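Local coordinates for protein aminoglycoside N(3)-acetyltransferase (Streptomyces griseus, PDB 7LAP) that probably transfers an acetyl group from acetyl-CoA to the 3-amino group of aminoglycoside antibiotics, conferring resistance to them, at residues W81-F89 against V205-V213; A106-A114 against R126-P137. All blocks are in the same frame, centred on the assembly; numbering follows the deposited sequence.

Interaction 1: W81-F89 against V205-V213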
loop_
_atom_site.group_PDB
_atom_site.type_symbol
_atom_site.label_atom_id
_atom_site.label_comp_id
_atom_site.label_asym_id
_atom_site.label_seq_id
_atom_site.Cartn_x
_atom_site.Cartn_y
_atom_site.Cartn_z
ATOM N N TRP B 81 0.956 10.188 7.279
ATOM C CA TRP B 81 2.169 10.021 6.468
ATOM C C TRP B 81 3.029 8.917 7.077
ATOM O O TRP B 81 3.591 9.106 8.162
ATOM C CB TRP B 81 2.955 11.323 6.402
ATOM C CG TRP B 81 4.183 11.305 5.562
ATOM C CD1 TRP B 81 4.535 10.361 4.606
ATOM C CD2 TRP B 81 5.256 12.250 5.609
ATOM N NE1 TRP B 81 5.763 10.672 4.076
ATOM C CE2 TRP B 81 6.223 11.832 4.664
ATOM C CE3 TRP B 81 5.479 13.437 6.331
ATOM C CZ2 TRP B 81 7.399 12.560 4.423
ATOM C CZ3 TRP B 81 6.669 14.147 6.109
ATOM C CH2 TRP B 81 7.610 13.706 5.163
ATOM N N ASN B 82 3.127 7.768 6.385
ATOM C CA ASN B 82 3.836 6.621 6.954
ATOM C C ASN B 82 5.310 6.898 7.162
ATOM O O ASN B 82 5.911 6.384 8.106
ATOM C CB ASN B 82 3.706 5.382 6.071
ATOM C CG ASN B 82 4.061 4.122 6.822
ATOM O OD1 ASN B 82 3.306 3.681 7.686
ATOM N ND2 ASN B 82 5.235 3.567 6.545
ATOM N N ASP B 83 5.923 7.671 6.283
ATOM C CA ASP B 83 7.376 7.821 6.305
ATOM C C ASP B 83 7.807 9.211 6.762
ATOM O O ASP B 83 8.839 9.718 6.324
ATOM C CB ASP B 83 7.917 7.488 4.922
ATOM C CG ASP B 83 7.489 6.088 4.504
ATOM O OD1 ASP B 83 7.849 5.171 5.238
ATOM O OD2 ASP B 83 6.718 5.916 3.537
ATOM N N ALA B 84 7.020 9.829 7.645
ATOM C CA ALA B 84 7.410 11.102 8.245
ATOM C C ALA B 84 8.626 10.904 9.138
ATOM O O ALA B 84 8.821 9.824 9.681
ATOM C CB ALA B 84 6.259 11.660 9.073
ATOM N N PRO B 85 9.469 11.925 9.305
ATOM C CA PRO B 85 10.501 11.843 10.327
ATOM C C PRO B 85 9.849 11.716 11.691
ATOM O O PRO B 85 8.779 12.294 11.927
ATOM C CB PRO B 85 11.264 13.175 10.186
ATOM C CG PRO B 85 10.257 14.121 9.638
ATOM C CD PRO B 85 9.422 13.266 8.683
ATOM N N PRO B 86 10.423 10.930 12.594
ATOM C CA PRO B 86 9.822 10.789 13.928
ATOM C C PRO B 86 9.789 12.127 14.661
ATOM O O PRO B 86 10.633 12.994 14.435
ATOM C CB PRO B 86 10.748 9.789 14.629
ATOM C CG PRO B 86 12.083 9.944 13.916
ATOM C CD PRO B 86 11.725 10.253 12.480
ATOM N N TYR B 87 8.774 12.298 15.525
ATOM C CA TYR B 87 8.653 13.531 16.304
ATOM C C TYR B 87 9.936 13.833 17.055
ATOM O O TYR B 87 10.375 14.986 17.119
ATOM C CB TYR B 87 7.517 13.425 17.315
ATOM C CG TYR B 87 6.121 13.590 16.772
ATOM C CD1 TYR B 87 5.880 13.763 15.416
ATOM C CD2 TYR B 87 5.031 13.554 17.637
ATOM C CE1 TYR B 87 4.579 13.905 14.934
ATOM C CE2 TYR B 87 3.741 13.686 17.176
ATOM C CZ TYR B 87 3.513 13.862 15.826
ATOM O OH TYR B 87 2.206 13.997 15.397
ATOM N N ASP B 88 10.546 12.794 17.623
ATOM C CA ASP B 88 11.687 12.879 18.519
ATOM C C ASP B 88 13.022 12.737 17.808
ATOM O O ASP B 88 14.020 12.419 18.463
ATOM C CB ASP B 88 11.587 11.781 19.575
ATOM C CG ASP B 88 11.510 10.389 18.951
ATOM O OD1 ASP B 88 10.485 10.068 18.303
ATOM O OD2 ASP B 88 12.494 9.627 19.079
ATOM N N PHE B 89 13.075 12.938 16.486
ATOM C CA PHE B 89 14.327 12.667 15.777
ATOM C C PHE B 89 15.442 13.617 16.185
ATOM O O PHE B 89 16.572 13.457 15.715
ATOM C CB PHE B 89 14.123 12.718 14.256
ATOM C CG PHE B 89 14.105 14.109 13.685
ATOM C CD1 PHE B 89 12.912 14.812 13.585
ATOM C CD2 PHE B 89 15.275 14.703 13.226
ATOM C CE1 PHE B 89 12.883 16.086 13.060
ATOM C CE2 PHE B 89 15.261 15.973 12.701
ATOM C CZ PHE B 89 14.063 16.671 12.615
ATOM N N VAL B 205 1.799 19.060 21.617
ATOM C CA VAL B 205 3.037 18.587 21.015
ATOM C C VAL B 205 3.560 19.654 20.073
ATOM O O VAL B 205 2.797 20.449 19.511
ATOM C CB VAL B 205 2.852 17.243 20.267
ATOM C CG1 VAL B 205 2.611 16.137 21.261
ATOM C CG2 VAL B 205 1.695 17.322 19.268
ATOM N N THR B 206 4.883 19.690 19.937
ATOM C CA THR B 206 5.575 20.503 18.949
ATOM C C THR B 206 6.548 19.591 18.226
ATOM O O THR B 206 7.293 18.846 18.871
ATOM C CB THR B 206 6.327 21.660 19.600
ATOM O OG1 THR B 206 5.393 22.570 20.176
ATOM C CG2 THR B 206 7.157 22.392 18.574
ATOM N N TYR B 207 6.511 19.613 16.898
ATOM C CA TYR B 207 7.400 18.784 16.098
ATOM C C TYR B 207 7.709 19.547 14.821
ATOM O O TYR B 207 7.095 20.576 14.522
ATOM C CB TYR B 207 6.783 17.396 15.815
ATOM C CG TYR B 207 5.445 17.505 15.148
ATOM C CD1 TYR B 207 4.281 17.625 15.899
ATOM C CD2 TYR B 207 5.344 17.543 13.757
ATOM C CE1 TYR B 207 3.048 17.757 15.280
ATOM C CE2 TYR B 207 4.127 17.670 13.134
ATOM C CZ TYR B 207 2.986 17.771 13.898
ATOM O OH TYR B 207 1.789 17.919 13.266
ATOM N N GLU B 208 8.680 19.063 14.077
ATOM C CA GLU B 208 8.984 19.663 12.792
ATOM C C GLU B 208 8.832 18.610 11.716
ATOM O O GLU B 208 9.018 17.427 11.966
ATOM C CB GLU B 208 10.381 20.241 12.766
ATOM C CG GLU B 208 10.639 21.109 13.959
ATOM C CD GLU B 208 12.095 21.421 14.115
ATOM O OE1 GLU B 208 12.672 21.989 13.167
ATOM O OE2 GLU B 208 12.663 21.084 15.174
ATOM N N GLN B 209 8.461 19.045 10.520
ATOM C CA GLN B 209 8.321 18.103 9.425
ATOM C C GLN B 209 8.559 18.868 8.140
ATOM O O GLN B 209 8.240 20.062 8.063
ATOM C CB GLN B 209 6.942 17.427 9.428
ATOM C CG GLN B 209 6.939 16.088 10.208
ATOM C CD GLN B 209 5.564 15.510 10.360
ATOM O OE1 GLN B 209 4.641 15.907 9.657
ATOM N NE2 GLN B 209 5.413 14.556 11.263
ATOM N N PRO B 210 9.163 18.233 7.140
ATOM C CA PRO B 210 9.442 18.926 5.882
ATOM C C PRO B 210 8.201 18.946 5.001
ATOM O O PRO B 210 7.562 17.912 4.767
ATOM C CB PRO B 210 10.563 18.089 5.259
ATOM C CG PRO B 210 10.343 16.720 5.813
ATOM C CD PRO B 210 9.752 16.878 7.186
ATOM N N ILE B 211 7.865 20.142 4.514
ATOM C CA ILE B 211 6.821 20.329 3.523
ATOM C C ILE B 211 7.406 21.053 2.306
ATOM O O ILE B 211 8.556 21.493 2.291
ATOM C CB ILE B 211 5.598 21.086 4.089
ATOM C CG1 ILE B 211 6.006 22.453 4.626
ATOM C CG2 ILE B 211 4.948 20.278 5.205
ATOM C CD1 ILE B 211 4.920 23.529 4.519
ATOM N N GLU B 212 6.589 21.125 1.269
ATOM C CA GLU B 212 6.940 21.723 -0.004
ATOM C C GLU B 212 6.003 22.908 -0.228
ATOM O O GLU B 212 4.788 22.722 -0.380
ATOM C CB GLU B 212 6.822 20.679 -1.111
ATOM C CG GLU B 212 6.788 21.249 -2.499
ATOM C CD GLU B 212 7.374 20.294 -3.509
ATOM O OE1 GLU B 212 8.281 19.513 -3.131
ATOM O OE2 GLU B 212 6.935 20.332 -4.679
ATOM N N VAL B 213 6.554 24.122 -0.210
ATOM C CA VAL B 213 5.782 25.338 -0.464
ATOM C C VAL B 213 6.535 26.193 -1.468
ATOM O O VAL B 213 7.743 26.413 -1.321
ATOM C CB VAL B 213 5.497 26.147 0.820
ATOM C CG1 VAL B 213 4.384 25.475 1.648
ATOM C CG2 VAL B 213 6.755 26.320 1.634
#
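The CA atoms of Y87 and Y207 come within 5.4 Å of each other where the irregular chain 81-89, bent by type I turns at W81-A84 and P86-F89, runs past strand 205-213. The strand is one half of the two-stranded antiparallel sheet 204-213/216-225 of this Antibiotic_NAT fold, and its partner strand takes the backbone bonds of Y207 and Q209. Y87 and Y207 form an offset stack, centroids 4.3 Å apart and planes only 7° from parallel. Y87 CE1 sits over the centre of the Y207 ring, while Y207 CB lies over the Y87 face as a CH-pi contact. With CG of Y207 held between its backbone N and carbonyl carbon (chi1 56°), that ring is turned up against the loop. Y87 OH is hydrogen-bonded to D138 OD2, and Q209 NE2 to OD1 of the same carboxylate. Further along, P85 packs on P210, P85 CG to P210 CD 3.7 Å. The indole of W81 crosses P210 at about a right angle, W81 CH2 to P210 CG 4.1 Å, with A84 CA of its own turn folded over the ring. F89 reaches the strand with its ring edge, and the carboxylate of E208 is salt-bridged to R101 of helix 94-103. Between the tyrosine stack and the prolines, Q209 NE2 lies at the edge of the Y87 ring, 3.8 Å from Y87 CE1.

Interaction 2: A106-A114 against R126-P137; sequences AFDPRTSEA and RRRPGAVRSRHP
The guanidinium of R133 grips two backbone carbonyls of 106-114. Its NH1 donates to P109 O at 3.0 Å in a fairly straight bond (159°), with the oxygen in the guanidinium plane but the nitrogen well above the plane of the carbonyl. S112 O is held end-on by both terminal nitrogens of R133; R133 NH2 to S112 O measures 2.9 Å, and the NH1 distance is too short to be taken at face value. Extended from CG to NE, the R133 chain delivers both nitrogens to the carbonyls of P109 and S112, while S140 OG and G80 O take further N-H groups. R126 adds a more bent bond, NH1 to R110 O 2.9 Å, and lays one guanidinium face over S112 O. Water 1 joins R126 NH1 to P109 O, water 3 joins R126 NH2 to T111 O, and E123 pairs with R126 NE. The chain giving these carbonyls begins with an Asx turn, D108 OD1 accepting from R110 N; S112 OG receives D108 N and S112 N bonds back to D108 O. The arginine-bearing segment includes 132-133, an outermost strand of the seven-stranded mixed sheet. At the dimer interface, R110 O also accepts from R127 of the second subunit, and E113 is salt-bridged to R120 of that subunit. The R133 guanidinium is sandwiched between F107 CZ and R126 CD. With CG anti to its backbone N (chi1 177°), F107 turns its ring face to P137, whose CA makes a CH-pi contact 3.8 Å from the centroid; H136 O lies over the rim of that face.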
loop_
_atom_site.group_PDB
_atom_site.type_symbol
_atom_site.label_atom_id
_atom_site.label_comp_id
_atom_site.label_asym_id
_atom_site.label_seq_id
_atom_site.Cartn_x
_atom_site.Cartn_y
_atom_site.Cartn_z
ATOM N N ALA B 106 10.335 16.063 1.526
ATOM C CA ALA B 106 9.116 16.744 1.935
ATOM C C ALA B 106 7.902 15.838 1.780
ATOM O O ALA B 106 7.815 15.036 0.841
ATOM C CB ALA B 106 8.886 17.986 1.075
ATOM N N PHE B 107 6.925 16.032 2.672
ATOM C CA PHE B 107 5.596 15.482 2.440
ATOM C C PHE B 107 5.085 15.889 1.061
ATOM O O PHE B 107 5.286 17.022 0.610
ATOM C CB PHE B 107 4.629 15.944 3.537
ATOM C CG PHE B 107 3.207 15.463 3.336
ATOM C CD1 PHE B 107 2.852 14.131 3.596
ATOM C CD2 PHE B 107 2.225 16.326 2.876
ATOM C CE1 PHE B 107 1.529 13.694 3.430
ATOM C CE2 PHE B 107 0.908 15.884 2.696
ATOM C CZ PHE B 107 0.559 14.577 2.958
ATOM N N ASP B 108 4.463 14.937 0.370
ATOM C CA ASP B 108 3.861 15.161 -0.945
ATOM C C ASP B 108 2.465 14.541 -0.988
ATOM O O ASP B 108 2.343 13.298 -0.984
ATOM C CB ASP B 108 4.742 14.569 -2.044
ATOM C CG ASP B 108 4.202 14.849 -3.437
ATOM O OD1 ASP B 108 3.126 15.476 -3.534
ATOM O OD2 ASP B 108 4.861 14.486 -4.440
ATOM N N PRO B 109 1.401 15.342 -1.090
ATOM C CA PRO B 109 0.045 14.769 -1.023
ATOM C C PRO B 109 -0.229 13.747 -2.109
ATOM O O PRO B 109 -1.077 12.861 -1.897
ATOM C CB PRO B 109 -0.866 15.998 -1.162
ATOM C CG PRO B 109 -0.031 17.158 -0.737
ATOM C CD PRO B 109 1.372 16.815 -1.216
ATOM N N ARG B 110 0.451 13.842 -3.269
ATOM C CA ARG B 110 0.178 12.891 -4.346
ATOM C C ARG B 110 0.801 11.525 -4.086
ATOM O O ARG B 110 0.195 10.494 -4.417
ATOM C CB ARG B 110 0.680 13.434 -5.693
ATOM C CG ARG B 110 0.569 12.432 -6.887
ATOM C CD ARG B 110 -0.886 12.333 -7.376
ATOM N NE ARG B 110 -1.071 11.469 -8.544
ATOM C CZ ARG B 110 -2.250 11.250 -9.133
ATOM N NH1 ARG B 110 -3.350 11.836 -8.666
ATOM N NH2 ARG B 110 -2.343 10.442 -10.186
ATOM N N THR B 111 2.008 11.489 -3.511
ATOM C CA THR B 111 2.764 10.244 -3.448
ATOM C C THR B 111 3.084 9.744 -2.044
ATOM O O THR B 111 3.334 8.544 -1.892
ATOM C CB THR B 111 4.090 10.379 -4.228
ATOM O OG1 THR B 111 4.872 11.428 -3.650
ATOM C CG2 THR B 111 3.831 10.702 -5.717
ATOM N N SER B 112 3.133 10.610 -1.028
ATOM C CA SER B 112 3.446 10.131 0.318
ATOM C C SER B 112 2.390 9.154 0.790
ATOM O O SER B 112 1.193 9.472 0.786
ATOM C CB SER B 112 3.534 11.288 1.313
ATOM O OG SER B 112 4.502 12.193 0.888
ATOM N N GLU B 113 2.828 7.961 1.202
ATOM C CA GLU B 113 1.873 6.931 1.585
ATOM C C GLU B 113 1.233 7.242 2.913
ATOM O O GLU B 113 1.848 7.840 3.809
ATOM C CB GLU B 113 2.529 5.557 1.649
ATOM C CG GLU B 113 3.218 5.243 0.381
ATOM C CD GLU B 113 4.267 4.188 0.537
ATOM O OE1 GLU B 113 4.080 3.279 1.389
ATOM O OE2 GLU B 113 5.284 4.296 -0.187
ATOM N N ALA B 114 -0.021 6.818 3.027
ATOM C CA ALA B 114 -0.735 6.893 4.285
ATOM C C ALA B 114 -0.063 5.999 5.318
ATOM O O ALA B 114 0.750 5.137 4.991
ATOM C CB ALA B 114 -2.187 6.473 4.110
ATOM N N ARG B 126 -7.312 7.519 -1.339
ATOM C CA ARG B 126 -6.560 8.688 -1.791
ATOM C C ARG B 126 -6.022 8.496 -3.207
ATOM O O ARG B 126 -5.820 9.481 -3.916
ATOM C CB ARG B 126 -5.414 9.013 -0.820
ATOM C CG ARG B 126 -4.169 8.236 -1.106
ATOM C CD ARG B 126 -2.970 8.658 -0.283
ATOM N NE ARG B 126 -1.862 7.741 -0.548
ATOM C CZ ARG B 126 -0.923 7.927 -1.476
ATOM N NH1 ARG B 126 -0.912 9.032 -2.222
ATOM N NH2 ARG B 126 0.023 6.998 -1.648
ATOM N N ARG B 127 -5.845 7.250 -3.666
ATOM C CA ARG B 127 -5.346 7.046 -5.019
ATOM C C ARG B 127 -6.471 6.990 -6.059
ATOM O O ARG B 127 -6.186 6.877 -7.253
ATOM C CB ARG B 127 -4.473 5.772 -5.054
ATOM C CG ARG B 127 -3.203 5.839 -4.105
ATOM C CD ARG B 127 -2.455 4.485 -3.918
ATOM N NE ARG B 127 -1.913 4.025 -5.199
ATOM C CZ ARG B 127 -0.636 3.710 -5.437
ATOM N NH1 ARG B 127 0.271 3.792 -4.470
ATOM N NH2 ARG B 127 -0.273 3.306 -6.657
ATOM N N ARG B 128 -7.740 7.060 -5.641
ATOM C CA ARG B 128 -8.833 7.062 -6.605
ATOM C C ARG B 128 -8.722 8.270 -7.536
ATOM O O ARG B 128 -8.390 9.376 -7.080
ATOM C CB ARG B 128 -10.197 7.086 -5.901
ATOM C CG ARG B 128 -10.597 5.728 -5.248
ATOM C CD ARG B 128 -11.055 4.694 -6.278
ATOM N NE ARG B 128 -12.338 5.060 -6.861
ATOM C CZ ARG B 128 -13.362 4.212 -7.000
ATOM N NH1 ARG B 128 -13.247 2.943 -6.607
ATOM N NH2 ARG B 128 -14.501 4.628 -7.542
ATOM N N PRO B 129 -9.065 8.119 -8.823
ATOM C CA PRO B 129 -9.209 9.297 -9.696
ATOM C C PRO B 129 -10.157 10.306 -9.076
ATOM O O PRO B 129 -11.212 9.945 -8.565
ATOM C CB PRO B 129 -9.780 8.709 -10.994
ATOM C CG PRO B 129 -9.333 7.282 -10.994
ATOM C CD PRO B 129 -9.351 6.858 -9.535
ATOM N N GLY B 130 -9.747 11.575 -9.071
ATOM C CA GLY B 130 -10.525 12.638 -8.470
ATOM C C GLY B 130 -10.441 12.773 -6.953
ATOM O O GLY B 130 -11.013 13.735 -6.407
ATOM N N ALA B 131 -9.781 11.851 -6.240
ATOM C CA ALA B 131 -9.689 11.989 -4.783
ATOM C C ALA B 131 -8.814 13.186 -4.438
ATOM O O ALA B 131 -7.922 13.561 -5.202
ATOM C CB ALA B 131 -9.100 10.722 -4.129
ATOM N N VAL B 132 -9.056 13.782 -3.272
ATOM C CA VAL B 132 -8.321 14.977 -2.835
ATOM C C VAL B 132 -7.687 14.681 -1.481
ATOM O O VAL B 132 -8.376 14.233 -0.561
ATOM C CB VAL B 132 -9.248 16.196 -2.726
ATOM C CG1 VAL B 132 -8.475 17.439 -2.214
ATOM C CG2 VAL B 132 -9.935 16.489 -4.075
ATOM N N ARG B 133 -6.393 14.952 -1.347
ATOM C CA ARG B 133 -5.688 14.667 -0.103
ATOM C C ARG B 133 -5.282 15.982 0.551
ATOM O O ARG B 133 -4.776 16.871 -0.136
ATOM C CB ARG B 133 -4.451 13.828 -0.355
ATOM C CG ARG B 133 -3.960 13.286 0.967
ATOM C CD ARG B 133 -2.531 13.063 0.966
ATOM N NE ARG B 133 -2.059 12.162 2.011
ATOM C CZ ARG B 133 -1.091 11.296 1.769
ATOM N NH1 ARG B 133 -0.604 11.236 0.543
ATOM N NH2 ARG B 133 -0.629 10.510 2.732
ATOM N N SER B 134 -5.502 16.115 1.865
ATOM C CA SER B 134 -5.220 17.413 2.485
ATOM C C SER B 134 -3.709 17.595 2.653
ATOM O O SER B 134 -2.920 16.664 2.503
ATOM C CB SER B 134 -5.980 17.567 3.813
ATOM O OG SER B 134 -5.326 16.954 4.907
ATOM N N ARG B 135 -3.300 18.824 2.928
ATOM C CA ARG B 135 -1.897 19.173 2.779
ATOM C C ARG B 135 -1.083 18.904 4.028
ATOM O O ARG B 135 0.148 19.063 3.998
ATOM C CB ARG B 135 -1.778 20.653 2.377
ATOM C CG ARG B 135 -2.234 21.584 3.469
ATOM C CD ARG B 135 -2.201 23.084 3.074
ATOM N NE ARG B 135 -2.451 23.918 4.243
ATOM C CZ ARG B 135 -2.252 25.238 4.306
ATOM N NH1 ARG B 135 -1.800 25.911 3.245
ATOM N NH2 ARG B 135 -2.498 25.883 5.444
ATOM N N HIS B 136 -1.717 18.490 5.123
ATOM C CA HIS B 136 -0.980 18.417 6.377
ATOM C C HIS B 136 -0.033 17.220 6.377
ATOM O O HIS B 136 -0.453 16.121 6.028
ATOM C CB HIS B 136 -1.928 18.301 7.569
ATOM C CG HIS B 136 -1.314 18.804 8.833
ATOM N ND1 HIS B 136 -0.455 18.040 9.600
ATOM C CD2 HIS B 136 -1.358 20.024 9.412
ATOM C CE1 HIS B 136 -0.022 18.768 10.616
ATOM N NE2 HIS B 136 -0.563 19.972 10.529
ATOM N N PRO B 137 1.231 17.393 6.794
ATOM C CA PRO B 137 2.186 16.269 6.762
ATOM C C PRO B 137 1.993 15.271 7.860
ATOM O O PRO B 137 2.461 14.136 7.722
ATOM C CB PRO B 137 3.550 16.950 6.941
ATOM C CG PRO B 137 3.218 18.241 7.729
ATOM C CD PRO B 137 1.878 18.677 7.145
HETATM O O HOH W 1 -2.828 11.201 -2.873
HETATM O O HOH W 2 -5.415 8.892 -9.902
HETATM O O HOH W 3 2.576 6.660 -3.348
#

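Leaving strand 74-78, the chain passes through 81-89 and helix 94-103, then through the loop segment 106-114 and helix 120-126, before reaching 126-137. Interaction 2 closes the short loop around helix 120-126; interaction 1 closes a much longer one when the chain arrives at 205-213, so the second contact is nested inside the first. The two also touch directly: N82 N lies 2.9 Å from E113 O and P210 O 2.9 Å from F107 N, both probable hydrogen bonds, and Q209 packs on P137. Together they tie the two-stranded sheet 204-213/216-225 to the 132-133 edge of the seven-stranded sheet. Both reach the second subunit, D83 forming a salt bridge with R120 of that subunit.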